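Local coordinates for FBP protein (Leishmania major, PDB 5OFU) that probably catalyses the hydrolysis of fructose 1,6-bisphosphate to fructose 6-phosphate and phosphate, and binds AMP at a site apart from the sugar phosphate, at residues D112-F117 against W139-D144; P119-S124 against S251-I256; S216-N221 against A246-S251. One frame throughout, in Å; residues are numbered along the deposited sequence.

Overall arrangement
The three contacts run from the AMP site to the sugar-phosphate site. Contact 1 joins two neighbouring strands of the large mixed sheet beside AMP. Strand 113-121 leaves it and leads to contact 2, whose centre is about 24 Å from that of contact 1. There Asp121, a residue of the metal and fructose 6-phosphate sites, meets the start of helix 252-262. Contact 3 is close by, its centre about 12 Å from that of contact 2. The two share Ser251 and hold the same fructose 6-phosphate, contact 2 at the sugar ring and contact 3 at the phosphate. Contacts 1 and 3 do not touch; their nearest atoms are about 14 Å apart.

Contact 1: D112-F117 against W139-D144; sequences DYLIFF and WRLPKD. With AMP (adenosine monophosphate), chain E.
Asp112 has its CG between the backbone N and the carbonyl carbon (chi1 65°), and Arg140 runs extended from CG to NE. These torsions bring carboxylate and guanidinium together in a salt bridge. Arg140 NE lies 2.9 Å from Asp112 OD2 and meets it on its syn side, and OD2 lies in the guanidinium plane. The bond is nearly straight, although the two planes are 68° apart. Asp112 OD1 has a second partner, Arg25, which also binds AMP.

Strands 113-121 and 132-140 form an antiparallel hairpin here. Leu114 and Trp139 are a hydrogen-bonded pair, with N to O distances of 2.8 Å both ways. Tyr113 and Arg140 are the next, non-hydrogen-bonded pair. Past the strand end, Leu141 N still donates to Asp112 O at 2.9 Å.

The two sheet faces differ. On one, the Tyr113 hydroxyl donates to AMP O2P at 2.7 Å and accepts from AMP O3' at 2.8 Å, so ribose and phosphate are both gripped by one oxygen. O2P sits at the ring edge. Arg140 CG is 4.0 Å from Tyr113 CE1. The other face carries Leu114, Phe116 and Trp139. Phe116 CD2 comes within 3.7 Å of Trp139 CZ3; the two side chains cross at about a right angle, and the ring planes are 78° apart. Trp139 NE1 donates to Lys161 O.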
loop_
_atom_site.group_PDB
_atom_site.type_symbol
_atom_site.label_atom_id
_atom_site.label_comp_id
_atom_site.label_asym_id
_atom_site.label_seq_id
_atom_site.Cartn_x
_atom_site.Cartn_y
_atom_site.Cartn_z
ATOM N N ASP A 112 -16.901 -20.102 -24.618
ATOM C CA ASP A 112 -17.577 -19.568 -25.810
ATOM C C ASP A 112 -17.647 -18.036 -25.819
ATOM O O ASP A 112 -18.507 -17.467 -26.489
ATOM C CB ASP A 112 -18.971 -20.207 -25.952
ATOM C CG ASP A 112 -19.906 -19.837 -24.817
ATOM O OD1 ASP A 112 -19.465 -19.910 -23.649
ATOM O OD2 ASP A 112 -21.082 -19.509 -25.076
ATOM N N TYR A 113 -16.742 -17.384 -25.078
ATOM C CA TYR A 113 -16.677 -15.923 -25.021
ATOM C C TYR A 113 -15.525 -15.397 -25.867
ATOM O O TYR A 113 -14.443 -15.989 -25.882
ATOM C CB TYR A 113 -16.559 -15.430 -23.579
ATOM C CG TYR A 113 -17.853 -15.573 -22.829
ATOM C CD1 TYR A 113 -18.916 -14.731 -23.097
ATOM C CD2 TYR A 113 -18.022 -16.549 -21.850
ATOM C CE1 TYR A 113 -20.118 -14.859 -22.424
ATOM C CE2 TYR A 113 -19.226 -16.679 -21.166
ATOM C CZ TYR A 113 -20.278 -15.827 -21.462
ATOM O OH TYR A 113 -21.501 -15.932 -20.825
ATOM N N LEU A 114 -15.795 -14.319 -26.609
ATOM C CA LEU A 114 -14.778 -13.568 -27.350
ATOM C C LEU A 114 -14.583 -12.250 -26.624
ATOM O O LEU A 114 -15.568 -11.552 -26.383
ATOM C CB LEU A 114 -15.229 -13.277 -28.785
ATOM C CG LEU A 114 -15.624 -14.445 -29.701
ATOM C CD1 LEU A 114 -17.055 -14.880 -29.456
ATOM C CD2 LEU A 114 -15.447 -14.078 -31.169
ATOM N N ILE A 115 -13.344 -11.940 -26.235
ATOM C CA ILE A 115 -13.008 -10.666 -25.561
ATOM C C ILE A 115 -12.154 -9.828 -26.498
ATOM O O ILE A 115 -11.160 -10.308 -27.039
ATOM C CB ILE A 115 -12.176 -10.820 -24.252
ATOM C CG1 ILE A 115 -12.477 -12.121 -23.521
ATOM C CG2 ILE A 115 -12.401 -9.627 -23.328
ATOM C CD1 ILE A 115 -13.939 -12.358 -23.210
ATOM N N PHE A 116 -12.550 -8.585 -26.700
ATOM C CA PHE A 116 -11.730 -7.640 -27.440
ATOM C C PHE A 116 -11.404 -6.497 -26.503
ATOM O O PHE A 116 -12.303 -5.955 -25.853
ATOM C CB PHE A 116 -12.442 -7.177 -28.708
ATOM C CG PHE A 116 -12.630 -8.279 -29.697
ATOM C CD1 PHE A 116 -11.612 -8.611 -30.585
ATOM C CD2 PHE A 116 -13.791 -9.022 -29.710
ATOM C CE1 PHE A 116 -11.767 -9.654 -31.490
ATOM C CE2 PHE A 116 -13.949 -10.066 -30.605
ATOM C CZ PHE A 116 -12.933 -10.384 -31.497
ATOM N N PHE A 117 -10.122 -6.161 -26.408
ATOM C CA PHE A 117 -9.689 -5.180 -25.439
ATOM C C PHE A 117 -8.549 -4.309 -25.932
ATOM O O PHE A 117 -7.765 -4.708 -26.796
ATOM C CB PHE A 117 -9.287 -5.880 -24.130
ATOM C CG PHE A 117 -8.132 -6.827 -24.275
ATOM C CD1 PHE A 117 -8.334 -8.112 -24.741
ATOM C CD2 PHE A 117 -6.847 -6.431 -23.951
ATOM C CE1 PHE A 117 -7.275 -8.988 -24.885
ATOM C CE2 PHE A 117 -5.778 -7.312 -24.080
ATOM C CZ PHE A 117 -5.992 -8.594 -24.546
ATOM N N TRP A 139 -18.251 -10.660 -26.164
ATOM C CA TRP A 139 -19.278 -11.250 -27.014
ATOM C C TRP A 139 -19.373 -12.745 -26.753
ATOM O O TRP A 139 -18.405 -13.380 -26.336
ATOM C CB TRP A 139 -18.936 -11.057 -28.493
ATOM C CG TRP A 139 -19.254 -9.718 -29.072
ATOM C CD1 TRP A 139 -20.376 -9.372 -29.788
ATOM C CD2 TRP A 139 -18.427 -8.554 -29.040
ATOM N NE1 TRP A 139 -20.298 -8.062 -30.187
ATOM C CE2 TRP A 139 -19.109 -7.537 -29.746
ATOM C CE3 TRP A 139 -17.188 -8.268 -28.473
ATOM C CZ2 TRP A 139 -18.591 -6.269 -29.892
ATOM C CZ3 TRP A 139 -16.672 -6.999 -28.627
ATOM C CH2 TRP A 139 -17.374 -6.014 -29.331
ATOM N N ARG A 140 -20.539 -13.299 -27.036
ATOM C CA ARG A 140 -20.756 -14.745 -26.993
ATOM C C ARG A 140 -20.824 -15.304 -28.418
ATOM O O ARG A 140 -21.351 -14.653 -29.324
ATOM C CB ARG A 140 -22.047 -15.044 -26.222
ATOM C CG ARG A 140 -22.036 -16.385 -25.533
ATOM C CD ARG A 140 -23.202 -16.540 -24.579
ATOM N NE ARG A 140 -23.253 -17.913 -24.092
ATOM C CZ ARG A 140 -24.166 -18.387 -23.253
ATOM N NH1 ARG A 140 -25.152 -17.609 -22.789
ATOM N NH2 ARG A 140 -24.101 -19.662 -22.877
ATOM N N LEU A 141 -20.287 -16.502 -28.615
ATOM C CA LEU A 141 -20.424 -17.201 -29.898
ATOM C C LEU A 141 -21.894 -17.319 -30.319
ATOM O O LEU A 141 -22.730 -17.726 -29.498
ATOM C CB LEU A 141 -19.854 -18.615 -29.809
ATOM C CG LEU A 141 -18.355 -18.789 -30.023
ATOM C CD1 LEU A 141 -17.811 -20.152 -29.569
ATOM C CD2 LEU A 141 -18.055 -18.536 -31.482
ATOM N N PRO A 142 -22.222 -16.988 -31.588
ATOM C CA PRO A 142 -23.568 -17.296 -32.100
ATOM C C PRO A 142 -23.864 -18.796 -32.016
ATOM O O PRO A 142 -22.952 -19.608 -32.185
ATOM C CB PRO A 142 -23.512 -16.846 -33.553
ATOM C CG PRO A 142 -22.426 -15.832 -33.604
ATOM C CD PRO A 142 -21.424 -16.220 -32.557
ATOM N N LYS A 143 -25.109 -19.152 -31.702
ATOM C CA LYS A 143 -25.520 -20.566 -31.631
ATOM C C LYS A 143 -25.233 -21.315 -32.947
ATOM O O LYS A 143 -25.395 -20.751 -34.035
ATOM C CB LYS A 143 -27.014 -20.689 -31.245
ATOM C CG LYS A 143 -28.007 -19.985 -32.176
ATOM C CD LYS A 143 -29.461 -20.366 -31.941
ATOM C CE LYS A 143 -29.876 -21.755 -32.137
ATOM N NZ LYS A 143 -29.441 -22.418 -33.370
ATOM N N ASP A 144 -24.804 -22.576 -32.825
ATOM C CA ASP A 144 -24.347 -23.411 -33.960
ATOM C C ASP A 144 -23.163 -22.795 -34.734
ATOM O O ASP A 144 -23.171 -22.735 -35.966
ATOM C CB ASP A 144 -25.510 -23.773 -34.928
ATOM C CG ASP A 144 -26.492 -24.797 -34.346
ATOM O OD1 ASP A 144 -26.258 -25.347 -33.242
ATOM O OD2 ASP A 144 -27.510 -25.060 -35.024
HETATM P P AMP E . -22.469 -18.299 -18.240
HETATM O O1P AMP E . -21.723 -18.041 -16.957
HETATM O O2P AMP E . -21.620 -18.247 -19.485
HETATM O O3P AMP E . -23.382 -19.503 -18.214
HETATM O "O5'" AMP E . -23.496 -17.071 -18.274
HETATM C "C5'" AMP E . -24.357 -16.863 -19.388
HETATM C "C4'" AMP E . -24.938 -15.454 -19.386
HETATM O "O4'" AMP E . -25.602 -15.162 -18.154
HETATM C "C3'" AMP E . -23.894 -14.368 -19.564
HETATM O "O3'" AMP E . -23.603 -14.101 -20.931
HETATM C "C2'" AMP E . -24.514 -13.183 -18.870
HETATM O "O2'" AMP E . -25.372 -12.439 -19.736
HETATM C "C1'" AMP E . -25.303 -13.825 -17.736
HETATM N N9 AMP E . -24.425 -13.807 -16.531
HETATM C C8 AMP E . -23.710 -14.838 -16.029
HETATM N N7 AMP E . -23.016 -14.460 -14.933
HETATM C C5 AMP E . -23.277 -13.168 -14.726
HETATM C C6 AMP E . -22.850 -12.165 -13.744
HETATM N N6 AMP E . -22.004 -12.514 -12.761
HETATM N N1 AMP E . -23.340 -10.914 -13.865
HETATM C C2 AMP E . -24.196 -10.568 -14.854
HETATM N N3 AMP E . -24.618 -11.439 -15.793
HETATM C C4 AMP E . -24.195 -12.730 -15.782
#

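Contact 2: P119-S124 against S251-I256; sequences PLDGSS and SMVGDI. With F6P (6-O-phosphono-beta-D-fructofuranose), chain F.
Asp121 meets the first turn of helix 252-262, and fructose 6-phosphate lies against both. The contact belongs to the active site of the class 1 fructose-1,6-bisphosphatase fold, where the N-terminal and C-terminal family regions come together.

The sugar's O3 hydroxyl is the common point. It donates to Asp121 OD1 at 2.7 Å. It also accepts from Met252 N at 2.8 Å, by an almost straight bond (176°). The other carboxylate oxygen turns to the helix: Val253 N donates to Asp121 OD2 at 3.1 Å. That donor stands above the carboxylate plane, 37° out of it. Met252 N is almost as near to OD2, but at a poor angle, and its hydrogen goes to the sugar instead. The two ends of the carboxylate are thus divided between ligand and protein, which should limit its rotation.

Asp121 has CG anti to the backbone N (chi1 173°), and this carries the carboxylate across to the helix start, where it faces the backbone N-H groups of the first turn. Glu284, which with Asp121 binds the second manganese in a structure of this protein, has its carboxylate close to OD1. Val253 CG2 packs 3.4 Å from Asp121 OD2, and both side chains also touch Ile135.

Further out, Ser251 holds the N-cap position, but its side chain makes no capping bond. Its hydroxyl is bound to Ser131 O and Asn125 ND2 instead. Gly122 brings its backbone close to Ser251: Ser251 OG lies 3.4 Å from Gly122 CA.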
loop_
_atom_site.group_PDB
_atom_site.type_symbol
_atom_site.label_atom_id
_atom_site.label_comp_id
_atom_site.label_asym_id
_atom_site.label_seq_id
_atom_site.Cartn_x
_atom_site.Cartn_y
_atom_site.Cartn_z
ATOM N N PRO A 119 -5.621 -2.806 -23.752
ATOM C CA PRO A 119 -5.150 -2.924 -22.366
ATOM C C PRO A 119 -4.587 -1.641 -21.766
ATOM O O PRO A 119 -4.585 -1.503 -20.544
ATOM C CB PRO A 119 -4.056 -3.987 -22.456
ATOM C CG PRO A 119 -3.536 -3.860 -23.838
ATOM C CD PRO A 119 -4.712 -3.478 -24.697
ATOM N N LEU A 120 -4.086 -0.738 -22.614
ATOM C CA LEU A 120 -3.559 0.549 -22.167
ATOM C C LEU A 120 -3.889 1.637 -23.185
ATOM O O LEU A 120 -3.094 1.993 -24.052
ATOM C CB LEU A 120 -2.057 0.460 -21.878
ATOM C CG LEU A 120 -1.453 1.615 -21.075
ATOM C CD1 LEU A 120 -2.135 1.794 -19.728
ATOM C CD2 LEU A 120 0.038 1.385 -20.868
ATOM N N ASP A 121 -5.104 2.147 -23.049
ATOM C CA ASP A 121 -5.614 3.258 -23.825
ATOM C C ASP A 121 -5.001 4.572 -23.359
ATOM O O ASP A 121 -4.804 4.783 -22.164
ATOM C CB ASP A 121 -7.138 3.298 -23.683
ATOM C CG ASP A 121 -7.762 4.510 -24.323
ATOM O OD1 ASP A 121 -7.965 4.505 -25.564
ATOM O OD2 ASP A 121 -8.078 5.466 -23.577
ATOM N N GLY A 122 -4.742 5.463 -24.318
ATOM C CA GLY A 122 -4.145 6.772 -24.052
ATOM C C GLY A 122 -2.639 6.675 -23.939
ATOM O O GLY A 122 -2.042 7.305 -23.078
ATOM N N SER A 123 -2.028 5.884 -24.821
ATOM C CA SER A 123 -0.591 5.579 -24.750
ATOM C C SER A 123 0.323 6.798 -24.887
ATOM O O SER A 123 1.443 6.771 -24.397
ATOM C CB SER A 123 -0.207 4.531 -25.809
ATOM O OG SER A 123 -0.333 5.063 -27.117
ATOM N N SER A 124 -0.157 7.855 -25.539
ATOM C CA SER A 124 0.580 9.112 -25.627
ATOM C C SER A 124 0.631 9.881 -24.287
ATOM O O SER A 124 1.456 10.796 -24.148
ATOM C CB SER A 124 0.006 10.016 -26.723
ATOM O OG SER A 124 -1.088 10.788 -26.241
ATOM N N SER A 251 -6.800 10.713 -23.574
ATOM C CA SER A 251 -7.108 9.308 -23.356
ATOM C C SER A 251 -8.614 9.184 -23.409
ATOM O O SER A 251 -9.319 9.819 -22.622
ATOM C CB SER A 251 -6.588 8.833 -22.002
ATOM O OG SER A 251 -5.212 9.158 -21.862
ATOM N N MET A 252 -9.095 8.368 -24.343
ATOM C CA MET A 252 -10.520 8.156 -24.531
ATOM C C MET A 252 -11.221 7.727 -23.228
ATOM O O MET A 252 -12.310 8.205 -22.928
ATOM C CB MET A 252 -10.758 7.108 -25.615
ATOM C CG MET A 252 -12.222 6.970 -25.993
ATOM S SD MET A 252 -12.610 5.406 -26.784
ATOM C CE MET A 252 -14.301 5.724 -27.316
ATOM N N VAL A 253 -10.574 6.859 -22.452
ATOM C CA VAL A 253 -11.146 6.367 -21.201
ATOM C C VAL A 253 -11.275 7.495 -20.192
ATOM O O VAL A 253 -12.304 7.609 -19.538
ATOM C CB VAL A 253 -10.346 5.187 -20.616
ATOM C CG1 VAL A 253 -10.921 4.749 -19.277
ATOM C CG2 VAL A 253 -10.394 3.999 -21.572
ATOM N N GLY A 254 -10.255 8.339 -20.090
ATOM C CA GLY A 254 -10.329 9.528 -19.239
ATOM C C GLY A 254 -11.431 10.497 -19.650
ATOM O O GLY A 254 -12.226 10.915 -18.821
ATOM N N ASP A 255 -11.474 10.847 -20.927
ATOM C CA ASP A 255 -12.453 11.810 -21.434
ATOM C C ASP A 255 -13.890 11.288 -21.319
ATOM O O ASP A 255 -14.786 12.023 -20.896
ATOM C CB ASP A 255 -12.130 12.201 -22.888
ATOM C CG ASP A 255 -10.853 13.043 -23.008
ATOM O OD1 ASP A 255 -10.731 14.053 -22.273
ATOM O OD2 ASP A 255 -9.970 12.710 -23.853
ATOM N N ILE A 256 -14.104 10.021 -21.686
ATOM C CA ILE A 256 -15.432 9.376 -21.566
ATOM C C ILE A 256 -15.896 9.286 -20.116
ATOM O O ILE A 256 -17.065 9.534 -19.821
ATOM C CB ILE A 256 -15.459 7.978 -22.241
ATOM C CG1 ILE A 256 -15.362 8.127 -23.777
ATOM C CG2 ILE A 256 -16.718 7.177 -21.880
ATOM C CD1 ILE A 256 -16.635 8.582 -24.455
HETATM O O1 F6P F . -5.557 5.418 -30.010
HETATM C C1 F6P F . -6.661 5.687 -29.136
HETATM C C2 F6P F . -6.374 6.954 -28.341
HETATM O O2 F6P F . -5.216 6.725 -27.526
HETATM C C3 F6P F . -7.557 7.395 -27.482
HETATM O O3 F6P F . -7.384 7.073 -26.101
HETATM C C4 F6P F . -7.651 8.897 -27.661
HETATM O O4 F6P F . -8.993 9.381 -27.693
HETATM C C5 F6P F . -6.968 9.145 -28.986
HETATM O O5 F6P F . -6.115 8.027 -29.252
HETATM C C6 F6P F . -6.140 10.412 -28.968
HETATM O O6 F6P F . -5.842 10.708 -30.330
HETATM P P F6P F . -5.211 12.117 -30.776
HETATM O O1P F6P F . -3.768 12.038 -30.330
HETATM O O2P F6P F . -6.049 13.149 -30.054
HETATM O O3P F6P F . -5.367 12.052 -32.266
#

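Contact 3: S216-N221 against A246-S251; sequences SVNEGN and ARYIGS. With F6P (6-O-phosphono-beta-D-fructofuranose), chain F; F6P (6-O-phosphono-beta-D-fructofuranose), chain I.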
loop_
_atom_site.group_PDB
_atom_site.type_symbol
_atom_site.label_atom_id
_atom_site.label_comp_id
_atom_site.label_asym_id
_atom_site.label_seq_id
_atom_site.Cartn_x
_atom_site.Cartn_y
_atom_site.Cartn_z
ATOM N N SER A 216 -15.377 17.693 -25.916
ATOM C CA SER A 216 -14.088 17.030 -25.883
ATOM C C SER A 216 -13.721 16.509 -27.272
ATOM O O SER A 216 -14.359 15.600 -27.784
ATOM C CB SER A 216 -14.122 15.904 -24.841
ATOM O OG SER A 216 -12.834 15.386 -24.618
ATOM N N VAL A 217 -12.696 17.116 -27.866
ATOM C CA VAL A 217 -12.259 16.809 -29.225
ATOM C C VAL A 217 -10.875 17.430 -29.399
ATOM O O VAL A 217 -10.532 18.366 -28.664
ATOM C CB VAL A 217 -13.263 17.372 -30.276
ATOM C CG1 VAL A 217 -13.385 18.896 -30.190
ATOM C CG2 VAL A 217 -12.884 16.951 -31.687
ATOM N N ASN A 218 -10.078 16.894 -30.326
ATOM C CA ASN A 218 -8.757 17.450 -30.654
ATOM C C ASN A 218 -8.870 18.519 -31.752
ATOM O O ASN A 218 -8.864 18.196 -32.937
ATOM C CB ASN A 218 -7.771 16.345 -31.087
ATOM C CG ASN A 218 -6.348 16.862 -31.274
ATOM O OD1 ASN A 218 -6.092 18.079 -31.325
ATOM N ND2 ASN A 218 -5.409 15.944 -31.374
ATOM N N GLU A 219 -8.912 19.791 -31.346
ATOM C CA GLU A 219 -9.033 20.919 -32.300
ATOM C C GLU A 219 -7.769 21.202 -33.096
ATOM O O GLU A 219 -7.799 22.010 -34.005
ATOM C CB GLU A 219 -9.511 22.201 -31.600
ATOM C CG GLU A 219 -10.935 22.095 -31.091
ATOM C CD GLU A 219 -11.580 23.440 -30.861
ATOM O OE1 GLU A 219 -11.612 24.251 -31.816
ATOM O OE2 GLU A 219 -12.116 23.666 -29.755
ATOM N N GLY A 220 -6.662 20.548 -32.753
ATOM C CA GLY A 220 -5.490 20.536 -33.614
ATOM C C GLY A 220 -5.765 20.040 -35.027
ATOM O O GLY A 220 -5.038 20.377 -35.946
ATOM N N ASN A 221 -6.814 19.247 -35.197
ATOM C CA ASN A 221 -7.239 18.734 -36.512
ATOM C C ASN A 221 -8.366 19.542 -37.174
ATOM O O ASN A 221 -8.985 19.053 -38.114
ATOM C CB ASN A 221 -7.697 17.267 -36.357
ATOM C CG ASN A 221 -6.601 16.352 -35.850
ATOM O OD1 ASN A 221 -6.855 15.535 -34.987
ATOM N ND2 ASN A 221 -5.378 16.490 -36.362
ATOM N N ALA A 246 -14.135 23.534 -22.796
ATOM C CA ALA A 246 -13.411 22.484 -23.525
ATOM C C ALA A 246 -12.514 21.661 -22.595
ATOM O O ALA A 246 -11.860 22.219 -21.711
ATOM C CB ALA A 246 -12.582 23.080 -24.640
ATOM N N ARG A 247 -12.520 20.343 -22.788
ATOM C CA ARG A 247 -11.650 19.424 -22.080
ATOM C C ARG A 247 -11.212 18.323 -23.023
ATOM O O ARG A 247 -12.050 17.687 -23.652
ATOM C CB ARG A 247 -12.381 18.791 -20.888
ATOM C CG ARG A 247 -12.708 19.748 -19.748
ATOM C CD ARG A 247 -11.431 20.217 -19.068
ATOM N NE ARG A 247 -11.651 21.055 -17.888
ATOM C CZ ARG A 247 -11.834 22.382 -17.877
ATOM N NH1 ARG A 247 -11.868 23.101 -19.002
ATOM N NH2 ARG A 247 -11.998 22.992 -16.705
ATOM N N TYR A 248 -9.911 18.062 -23.092
ATOM C CA TYR A 248 -9.408 16.915 -23.851
ATOM C C TYR A 248 -8.099 16.412 -23.248
ATOM O O TYR A 248 -7.032 16.970 -23.474
ATOM C CB TYR A 248 -9.248 17.284 -25.309
ATOM C CG TYR A 248 -9.014 16.126 -26.254
ATOM C CD1 TYR A 248 -10.066 15.282 -26.640
ATOM C CD2 TYR A 248 -7.761 15.900 -26.809
ATOM C CE1 TYR A 248 -9.862 14.247 -27.538
ATOM C CE2 TYR A 248 -7.546 14.859 -27.707
ATOM C CZ TYR A 248 -8.596 14.043 -28.070
ATOM O OH TYR A 248 -8.374 13.045 -28.973
ATOM N N ILE A 249 -8.237 15.375 -22.429
ATOM C CA ILE A 249 -7.132 14.719 -21.760
ATOM C C ILE A 249 -6.209 14.035 -22.772
ATOM O O ILE A 249 -5.012 14.029 -22.584
ATOM C CB ILE A 249 -7.662 13.699 -20.712
ATOM C CG1 ILE A 249 -8.431 14.420 -19.587
ATOM C CG2 ILE A 249 -6.533 12.862 -20.116
ATOM C CD1 ILE A 249 -9.290 13.500 -18.736
ATOM N N GLY A 250 -6.772 13.459 -23.829
ATOM C CA GLY A 250 -6.002 12.665 -24.805
ATOM C C GLY A 250 -6.059 11.150 -24.592
ATOM O O GLY A 250 -5.391 10.398 -25.303
ATOM N N SER A 251 -6.800 10.713 -23.574
ATOM C CA SER A 251 -7.108 9.308 -23.356
ATOM C C SER A 251 -8.614 9.184 -23.409
ATOM O O SER A 251 -9.319 9.819 -22.622
ATOM C CB SER A 251 -6.588 8.833 -22.002
ATOM O OG SER A 251 -5.212 9.158 -21.862
HETATM O O1 F6P F . -5.557 5.418 -30.010
HETATM C C1 F6P F . -6.661 5.687 -29.136
HETATM C C2 F6P F . -6.374 6.954 -28.341
HETATM O O2 F6P F . -5.216 6.725 -27.526
HETATM C C3 F6P F . -7.557 7.395 -27.482
HETATM O O3 F6P F . -7.384 7.073 -26.101
HETATM C C4 F6P F . -7.651 8.897 -27.661
HETATM O O4 F6P F . -8.993 9.381 -27.693
HETATM C C5 F6P F . -6.968 9.145 -28.986
HETATM O O5 F6P F . -6.115 8.027 -29.252
HETATM C C6 F6P F . -6.140 10.412 -28.968
HETATM O O6 F6P F . -5.842 10.708 -30.330
HETATM P P F6P F . -5.211 12.117 -30.776
HETATM O O1P F6P F . -3.768 12.038 -30.330
HETATM O O2P F6P F . -6.049 13.149 -30.054
HETATM O O3P F6P F . -5.367 12.052 -32.266
HETATM O O1 F6P I . -8.252 27.708 -11.040
HETATM C C1 F6P I . -7.053 27.097 -11.544
HETATM C C2 F6P I . -7.402 25.958 -12.506
HETATM O O2 F6P I . -8.056 24.909 -11.770
HETATM C C3 F6P I . -6.179 25.427 -13.248
HETATM O O3 F6P I . -5.700 24.203 -12.683
HETATM C C4 F6P I . -6.626 25.211 -14.680
HETATM O O4 F6P I . -5.595 25.467 -15.640
HETATM C C5 F6P I . -7.786 26.169 -14.832
HETATM O O5 F6P I . -8.286 26.444 -13.521
HETATM C C6 F6P I . -8.925 25.607 -15.661
HETATM O O6 F6P I . -9.777 26.712 -15.961
HETATM P P F6P I . -10.970 26.637 -17.035
HETATM O O1P F6P I . -11.530 28.037 -16.944
HETATM O O2P F6P I . -11.942 25.612 -16.506
HETATM O O3P F6P I . -10.283 26.215 -18.320
#
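Two loops of the C-terminal region meet at the phosphate pocket of the fructose 6-phosphate site. One follows strand 214-216, the other strand 245-246, and the two strands are parallel neighbours in a sheet. Tyr248, from the second loop, carries the contact. Its CG is anti to the backbone N (chi1 -168°), which sends the ring against the backbone of Val217 and Asn218. One face has Asn218 N over its centre and Val217 C towards the rim. Gly250 N lies over the rim of the opposite face, so the ring is held between peptide groups. Asn218 CB adds a contact with Tyr248 CE2 at 3.7 Å.

The hydroxyl of Tyr248 donates to O2P of the fructose 6-phosphate of chain F at 2.6 Å, and this oxygen lies in the ring plane. Asn218 ND2 donates to the same O2P at 3.2 Å. Asn218 OD1 accepts from Gly220 N at 2.9 Å, an Asx turn. It also accepts from Ala246 N of the second subunit, so both ends of the amide are engaged and its rotation is fixed.

At the loop base, the Ser216 hydroxyl donates to Arg247 O at 2.6 Å. The Arg247 side chain leads away from 216-221 and is bent at chi2. Arg247 NH1 bonds back to Ala246 O at 2.8 Å. Arg247 NH2 donates to O2P of the chain I fructose 6-phosphate, held by the second subunit, at 2.6 Å. The second subunit's Arg247 likewise bonds the chain F ligand. An arginine reaching across the subunit interface to complete the 6-phosphate pocket is characteristic of the class 1 fructose-1,6-bisphosphatase active site.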